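Local coordinates for protein oxidized polyvinyl alcohol hydrolase (Pseudomonas sp. VM15C, PDB 3WWC) that hydrolyses beta-diketones such as nonane-4,6-dione, and cleaves oxidized polyvinyl alcohol in the second step of polyvinyl alcohol breakdown, at residues S323-K326 / G327-P330; G139-W142 / K143-G147. The protein carries 1 engineered substitution. One frame throughout, in Å; residues are numbered along the deposited sequence.

Contact 1: S323-K326 / G327-P330; sequences SHPK and GSDP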
loop_
_atom_site.group_PDB
_atom_site.type_symbol
_atom_site.label_atom_id
_atom_site.label_comp_id
_atom_site.label_asym_id
_atom_site.label_seq_id
_atom_site.Cartn_x
_atom_site.Cartn_y
_atom_site.Cartn_z
ATOM N N SER A 323 -0.654 17.504 1.063
ATOM C CA SER A 323 -1.390 18.648 1.651
ATOM C C SER A 323 -1.762 18.400 3.099
ATOM O O SER A 323 -2.307 19.292 3.782
ATOM C CB SER A 323 -2.653 18.937 0.829
ATOM O OG SER A 323 -3.718 18.024 1.072
ATOM N N HIS A 324 -1.534 17.192 3.580
ATOM C CA HIS A 324 -1.865 16.857 4.959
ATOM C C HIS A 324 -0.623 16.274 5.607
ATOM O O HIS A 324 -0.538 15.064 5.835
ATOM C CB HIS A 324 -3.000 15.844 4.976
ATOM C CG HIS A 324 -3.677 15.753 6.305
ATOM N ND1 HIS A 324 -4.466 16.780 6.777
ATOM C CD2 HIS A 324 -3.618 14.825 7.287
ATOM C CE1 HIS A 324 -4.860 16.486 8.004
ATOM N NE2 HIS A 324 -4.369 15.311 8.341
ATOM N N PRO A 325 0.366 17.124 5.937
ATOM C CA PRO A 325 1.588 16.634 6.563
ATOM C C PRO A 325 1.255 16.030 7.940
ATOM O O PRO A 325 0.292 16.434 8.608
ATOM C CB PRO A 325 2.502 17.869 6.608
ATOM C CG PRO A 325 1.508 19.027 6.679
ATOM C CD PRO A 325 0.381 18.588 5.739
ATOM N N LYS A 326 2.061 15.071 8.373
ATOM C CA LYS A 326 1.800 14.339 9.581
ATOM C C LYS A 326 1.558 15.227 10.795
ATOM O O LYS A 326 2.370 16.099 11.097
ATOM C CB LYS A 326 2.953 13.386 9.861
ATOM C CG LYS A 326 2.530 12.309 10.866
ATOM C CD LYS A 326 3.593 11.295 11.043
ATOM C CE LYS A 326 3.165 10.154 11.927
ATOM N NZ LYS A 326 2.020 9.315 11.373
ATOM N N GLY A 327 0.410 15.026 11.415
ATOM C CA GLY A 327 0.056 15.795 12.626
ATOM C C GLY A 327 -0.844 16.964 12.338
ATOM O O GLY A 327 -1.226 17.679 13.272
ATOM N N SER A 328 -1.176 17.180 11.067
ATOM C CA SER A 328 -2.100 18.227 10.640
ATOM C C SER A 328 -3.466 17.913 11.195
ATOM O O SER A 328 -3.766 16.764 11.444
ATOM C CB SER A 328 -2.202 18.230 9.107
ATOM O OG SER A 328 -1.096 18.888 8.621
ATOM N N ASP A 329 -4.300 18.947 11.362
ATOM C CA ASP A 329 -5.653 18.741 11.887
ATOM C C ASP A 329 -6.568 18.239 10.780
ATOM O O ASP A 329 -6.658 18.885 9.758
ATOM C CB ASP A 329 -6.200 20.087 12.332
ATOM C CG ASP A 329 -7.530 19.981 13.040
ATOM O OD1 ASP A 329 -8.235 18.962 12.937
ATOM O OD2 ASP A 329 -7.850 20.967 13.735
ATOM N N PRO A 330 -7.256 17.112 10.976
ATOM C CA PRO A 330 -8.144 16.636 9.918
ATOM C C PRO A 330 -9.169 17.665 9.502
ATOM O O PRO A 330 -9.612 17.668 8.364
ATOM C CB PRO A 330 -8.805 15.426 10.546
ATOM C CG PRO A 330 -7.715 14.909 11.455
ATOM C CD PRO A 330 -7.198 16.132 12.080
HETATM O O HOH W 1 -4.291 13.733 10.689
#
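G327 and S328 complete a type II beta turn that starts at P325, with K326 and G327 at its corners. G327 has a positive phi, and a CB here would collide with K326 O, a steric reason for glycine at the third place of the turn. S328 meets H324, P325 and K326. Its N donates the turn-closing bond to P325 O (3.0 Å), lying in the carbonyl plane with a C=O...N angle of 156°. Its OG sits beside its own N and anti to the carbonyl carbon (chi1 -79°), which lets the hydroxyl donate to the same P325 O at 2.8 Å, a little tilted from that plane. The hydroxyl also rests 3.3 Å from P325 CG, at the proline ring. Meanwhile S328 CB lies over one face of the H324 imidazole, a CH-pi contact 3.6 Å from the ring centroid and 21° off its normal. One water joins the same two residues, lying 2.8 Å from H324 NE2 and donating to S328 O at 3.2 Å. D329 O lies near the plane of the ring at its edge, 3.5 Å from H324 CE1, while the D329 carboxylate forms a salt bridge with R331. P330 follows with its CA 3.8 Å from H324 CE1. H324 also packs on V293 and I248 of the central sheet, and K326 NZ reaches the carbonyl oxygens of P246, S191 and W194. Chemically, a single carbonyl, P325 O, takes both the N-H and the hydroxyl of S328, so turn closure and the serine rotamer are probably coupled; the imidazole, held by CB at one face and by water at NE2, is probably restrained in its rotation.

Contact 2: G139-W142 / K143-G147; sequences GEHW and KNDEG
CG anti to the backbone N in D145 (chi1 -174°), and likewise in H141, brings the carboxylate of one to the imidazole of the other, where H141 NE2 donates a weak bond to D145 OD2 (3.1 Å). E140 also starts anti, but its chain bends at chi2 (73°) and carries the carboxylate back to the extended chain of K143. There K143 NZ forms a salt bridge with E140 OE1 at 3.0 Å, coming in on the syn side of the carboxylate and somewhat out of its plane. The backbone matches this pairing: K143 N donates to E140 O (3.0 Å), from above the carbonyl plane, and W142 N donates to G139 O. These successive i+3 to i bonds define a 3-10 turn, placing residues three apart, E140 and K143, on one side. With an alanine in place of K143, the carboxylate of E140 would probably lose its cross-turn mate and be free to swing. Beyond the turn, D145 OD1 accepts from G147 N (2.9 Å) on its anti side, an Asx turn; G147 itself stands at the N-cap position just before helix 148-160. The same carboxylate lies at the edge of the W142 indole, with D145 CG 3.6 Å from W142 CZ3 and the two planes 80° apart. G147 CA approaches that ring corner too, 3.8 Å from W142 CZ3, and H141 CD2 sits over one indole face. The indole is fixed further by its NE1 bond to N122 O and by stacking with W124, while W142 O accepts from R185 of helix 178-189.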
loop_
_atom_site.group_PDB
_atom_site.type_symbol
_atom_site.label_atom_id
_atom_site.label_comp_id
_atom_site.label_asym_id
_atom_site.label_seq_id
_atom_site.Cartn_x
_atom_site.Cartn_y
_atom_site.Cartn_z
ATOM N N GLY A 139 0.109 -18.782 10.398
ATOM C CA GLY A 139 0.034 -17.306 10.363
ATOM C C GLY A 139 -0.123 -16.633 11.714
ATOM O O GLY A 139 -0.061 -15.418 11.840
ATOM N N GLU A 140 -0.327 -17.441 12.760
ATOM C CA GLU A 140 -0.578 -16.890 14.072
ATOM C C GLU A 140 0.409 -15.850 14.525
ATOM O O GLU A 140 0.015 -14.796 15.083
ATOM C CB GLU A 140 -0.613 -18.056 15.073
ATOM C CG GLU A 140 -0.877 -17.672 16.525
ATOM C CD GLU A 140 -2.317 -17.271 16.790
ATOM O OE1 GLU A 140 -3.220 -17.464 15.926
ATOM O OE2 GLU A 140 -2.529 -16.742 17.910
ATOM N N HIS A 141 1.688 -16.119 14.304
ATOM C CA HIS A 141 2.705 -15.196 14.786
ATOM C C HIS A 141 2.592 -13.800 14.191
ATOM O O HIS A 141 2.925 -12.817 14.825
ATOM C CB HIS A 141 4.125 -15.711 14.504
ATOM C CG HIS A 141 5.173 -14.728 14.917
ATOM N ND1 HIS A 141 5.201 -14.179 16.186
ATOM C CD2 HIS A 141 6.168 -14.127 14.225
ATOM C CE1 HIS A 141 6.161 -13.274 16.256
ATOM N NE2 HIS A 141 6.763 -13.221 15.080
ATOM N N TRP A 142 2.113 -13.727 12.959
ATOM C CA TRP A 142 2.009 -12.436 12.304
ATOM C C TRP A 142 0.818 -11.645 12.758
ATOM O O TRP A 142 0.588 -10.540 12.272
ATOM C CB TRP A 142 2.039 -12.637 10.776
ATOM C CG TRP A 142 3.277 -13.429 10.374
ATOM C CD1 TRP A 142 3.292 -14.614 9.686
ATOM C CD2 TRP A 142 4.672 -13.086 10.602
ATOM N NE1 TRP A 142 4.590 -15.030 9.455
ATOM C CE2 TRP A 142 5.453 -14.108 10.009
ATOM C CE3 TRP A 142 5.319 -12.003 11.221
ATOM C CZ2 TRP A 142 6.869 -14.084 10.020
ATOM C CZ3 TRP A 142 6.708 -11.966 11.223
ATOM C CH2 TRP A 142 7.477 -13.016 10.622
ATOM N N LYS A 143 0.041 -12.178 13.703
ATOM C CA LYS A 143 -1.060 -11.396 14.257
ATOM C C LYS A 143 -0.524 -10.157 14.952
ATOM O O LYS A 143 -1.208 -9.162 15.013
ATOM C CB LYS A 143 -1.871 -12.180 15.297
ATOM C CG LYS A 143 -2.769 -13.141 14.679
ATOM C CD LYS A 143 -3.491 -13.939 15.788
ATOM C CE LYS A 143 -4.638 -14.711 15.215
ATOM N NZ LYS A 143 -5.328 -15.369 16.377
ATOM N N ASN A 144 0.691 -10.177 15.490
ATOM C CA ASN A 144 1.094 -8.928 16.103
ATOM C C ASN A 144 2.568 -8.606 15.893
ATOM O O ASN A 144 3.212 -7.980 16.734
ATOM C CB ASN A 144 0.672 -8.867 17.599
ATOM C CG ASN A 144 -0.865 -8.538 17.794
ATOM O OD1 ASN A 144 -1.307 -7.391 17.648
ATOM N ND2 ASN A 144 -1.660 -9.573 18.121
ATOM N N ASP A 145 3.082 -9.029 14.749
ATOM C CA ASP A 145 4.437 -8.737 14.318
ATOM C C ASP A 145 4.244 -8.208 12.887
ATOM O O ASP A 145 3.699 -8.917 12.039
ATOM C CB ASP A 145 5.306 -9.999 14.294
ATOM C CG ASP A 145 6.778 -9.698 13.973
ATOM O OD1 ASP A 145 7.115 -8.912 13.034
ATOM O OD2 ASP A 145 7.625 -10.297 14.660
ATOM N N GLU A 146 4.721 -6.986 12.651
ATOM C CA GLU A 146 4.560 -6.310 11.358
ATOM C C GLU A 146 5.142 -7.092 10.220
ATOM O O GLU A 146 4.670 -6.988 9.084
ATOM C CB GLU A 146 5.208 -4.918 11.408
ATOM C CG GLU A 146 6.722 -4.961 11.553
ATOM C CD GLU A 146 7.343 -3.569 11.707
ATOM O OE1 GLU A 146 6.867 -2.630 11.050
ATOM O OE2 GLU A 146 8.316 -3.408 12.491
ATOM N N GLY A 147 6.157 -7.902 10.489
ATOM C CA GLY A 147 6.783 -8.634 9.382
ATOM C C GLY A 147 7.992 -7.914 8.808
ATOM O O GLY A 147 8.131 -6.714 8.979
#

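From the N terminus, contact 2 comes first, late in the long excursion from strand 96-100 to helix 148-160; it winds the chain through a 3-10 turn and delivers it to that helix. Contact 1 follows much later, turning the chain after helix 310-322 on its way to the edge strand 343-346. The two are in series, neither nested nor crossed, with centres 29 Å apart and nearest atoms about 13 Å apart. Both reach helix 178-189 or its end: contact 2 touches the helix through R185, which donates to W142 O, while K326 of contact 1 bonds the carbonyl of S191 just past it. Contact 1 also packs on sheet strands 247-253 and 292-298.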